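Amino Transferase (Eubacterium rectale, PDB 3ELE) is probably a pyridoxal-5'-phosphate-dependent aminotransferase of the class I and II family, expected to move amino groups between amino acids and 2-oxo acids. Local coordinates at residues Leu315-Leu320 with Ile382-Met386. Numbering follows the deposited sequence. Where two conformers were deposited one is given.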
loop_
_atom_site.group_PDB
_atom_site.type_symbol
_atom_site.label_atom_id
_atom_site.label_comp_id
_atom_site.label_asym_id
_atom_site.label_seq_id
_atom_site.Cartn_x
_atom_site.Cartn_y
_atom_site.Cartn_z
ATOM N N LEU A 315 -14.976 -2.576 33.715
ATOM C CA LEU A 315 -16.365 -3.037 33.778
ATOM C C LEU A 315 -16.423 -4.537 33.405
ATOM O O LEU A 315 -16.934 -5.338 34.167
ATOM C CB LEU A 315 -17.237 -2.185 32.852
ATOM C CG LEU A 315 -18.756 -2.259 32.942
ATOM C CD1 LEU A 315 -19.241 -1.709 34.306
ATOM C CD2 LEU A 315 -19.354 -1.412 31.811
ATOM N N LEU A 316 -15.821 -4.908 32.277
ATOM C CA LEU A 316 -15.792 -6.314 31.820
ATOM C C LEU A 316 -15.032 -7.234 32.792
ATOM O O LEU A 316 -15.492 -8.344 33.096
ATOM C CB LEU A 316 -15.168 -6.408 30.409
ATOM C CG LEU A 316 -15.276 -7.718 29.630
ATOM C CD1 LEU A 316 -16.764 -8.040 29.367
ATOM C CD2 LEU A 316 -14.497 -7.618 28.337
ATOM N N TYR A 317 -13.875 -6.773 33.274
ATOM C CA TYR A 317 -13.060 -7.552 34.215
ATOM C C TYR A 317 -13.800 -7.786 35.539
ATOM O O TYR A 317 -13.825 -8.921 36.037
ATOM C CB TYR A 317 -11.699 -6.875 34.473
ATOM C CG TYR A 317 -10.800 -7.644 35.423
ATOM C CD1 TYR A 317 -10.110 -8.780 34.988
ATOM C CD2 TYR A 317 -10.641 -7.249 36.759
ATOM C CE1 TYR A 317 -9.284 -9.496 35.836
ATOM C CE2 TYR A 317 -9.812 -7.981 37.630
ATOM C CZ TYR A 317 -9.126 -9.106 37.152
ATOM O OH TYR A 317 -8.294 -9.848 37.988
ATOM N N GLU A 318 -14.387 -6.719 36.093
ATOM C CA GLU A 318 -15.135 -6.801 37.349
ATOM C C GLU A 318 -16.327 -7.758 37.240
ATOM O O GLU A 318 -16.503 -8.614 38.096
ATOM C CB GLU A 318 -15.614 -5.414 37.834
ATOM C CG GLU A 318 -14.499 -4.486 38.326
ATOM N N GLY A 319 -17.119 -7.629 36.186
ATOM C CA GLY A 319 -18.295 -8.484 36.004
ATOM C C GLY A 319 -17.987 -9.949 35.741
ATOM O O GLY A 319 -18.605 -10.825 36.335
ATOM N N LEU A 320 -17.021 -10.209 34.859
ATOM C CA LEU A 320 -16.630 -11.597 34.528
ATOM C C LEU A 320 -15.980 -12.303 35.719
ATOM O O LEU A 320 -16.291 -13.461 35.994
ATOM C CB LEU A 320 -15.714 -11.651 33.294
ATOM C CG LEU A 320 -16.295 -11.308 31.913
ATOM C CD1 LEU A 320 -15.194 -11.563 30.858
ATOM C CD2 LEU A 320 -17.554 -12.091 31.566
ATOM N N ILE A 382 -21.693 -3.945 27.409
ATOM C CA ILE A 382 -20.927 -4.741 28.399
ATOM C C ILE A 382 -21.793 -5.033 29.645
ATOM O O ILE A 382 -21.841 -6.168 30.105
ATOM C CB ILE A 382 -19.588 -4.072 28.854
ATOM C CG1 ILE A 382 -18.641 -3.874 27.675
ATOM C CG2 ILE A 382 -18.881 -4.946 29.901
ATOM C CD1 ILE A 382 -17.297 -3.251 28.065
ATOM N N LYS A 383 -22.504 -4.017 30.146
ATOM C CA LYS A 383 -23.405 -4.184 31.310
ATOM C C LYS A 383 -24.605 -5.084 30.994
ATOM O O LYS A 383 -24.953 -5.953 31.803
ATOM C CB LYS A 383 -23.931 -2.840 31.825
ATOM C CG LYS A 383 -22.859 -1.854 32.253
ATOM C CD LYS A 383 -23.498 -0.653 32.887
ATOM C CE LYS A 383 -22.481 0.368 33.312
ATOM N NZ LYS A 383 -23.171 1.470 34.046
ATOM N N HIS A 384 -25.199 -4.891 29.808
ATOM C CA HIS A 384 -26.372 -5.697 29.390
ATOM C C HIS A 384 -25.977 -7.153 29.077
ATOM O O HIS A 384 -26.816 -8.046 29.122
ATOM C CB HIS A 384 -27.139 -5.085 28.198
ATOM C CG HIS A 384 -27.554 -3.659 28.407
ATOM N ND1 HIS A 384 -27.410 -2.693 27.435
ATOM C CD2 HIS A 384 -28.020 -3.021 29.504
ATOM C CE1 HIS A 384 -27.819 -1.531 27.908
ATOM N NE2 HIS A 384 -28.196 -1.702 29.162
ATOM N N SER A 385 -24.697 -7.400 28.792
ATOM C CA SER A 385 -24.203 -8.759 28.517
ATOM C C SER A 385 -24.060 -9.669 29.743
ATOM O O SER A 385 -24.012 -10.894 29.577
ATOM C CB SER A 385 -22.843 -8.707 27.832
ATOM O OG SER A 385 -21.807 -8.333 28.729
HETATM N N MSE A 386 -23.990 -9.089 30.952
HETATM C CA MSE A 386 -23.684 -9.872 32.181
HETATM C C MSE A 386 -24.614 -11.032 32.520
HETATM O O MSE A 386 -24.125 -12.104 32.874
HETATM C CB MSE A 386 -23.402 -8.959 33.393
HETATM C CG MSE A 386 -22.101 -8.164 33.222
HETATM SE SE MSE A 386 -20.552 -9.321 33.122
HETATM C CE MSE A 386 -19.317 -8.166 32.214
#
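Met-386, a selenomethionine, lies as a knob in a hole lined by Leu-315, Leu-316, Gly-319 and Leu-320, and this seat, with buried Leu-316 and Ile-382 beside it, is the tight part of the contact. Its SE rests 3.7 Å from Gly-319 C, directly on backbone, an approach possible because Gly-319 has no side chain; a CB there would point toward the other helix and clash with the selenium. A bend at chi2 (-63°) swings the end of Met-386 toward the other helix, and its CE reaches Leu-316 CD1 at 3.8 Å, the two side chains crossing nearly at right angles. The same Leu-316 CD1 meets Ile-382 CG2, also at 3.8 Å, and is therefore shared by two residues one helical turn apart. No hydrogen bond crosses between the segments; apolar packing joins them, with axes 10.0 Å apart and running nearly parallel at 11°.

On the solvent side, Leu-315 (chi1 -167°, CG anti to N) crosses the extended chain of exposed Lys-383 at about a right angle. CD2 touches the lysine's CG at 3.6 Å and lies 4.0 Å from Ile-382 CB, while NZ runs on toward the like charge of Arg-379. An alanine here would remove the isobutyl end, and the Lys-383 methylenes would probably lose their apolar partner on this helix, with the CB side of Ile-382 less well packed.

Helices 306-323 and 379-396 pair in what is consistent with the small domain of fold-type I aminotransferases, formed largely by C-terminal chain. Leu-320 also touches Phe-389, further along helix 379-396, and helix 306-323 packs on strand 335-339 through Leu-316 on Met-336 and Leu-320 on Val-338.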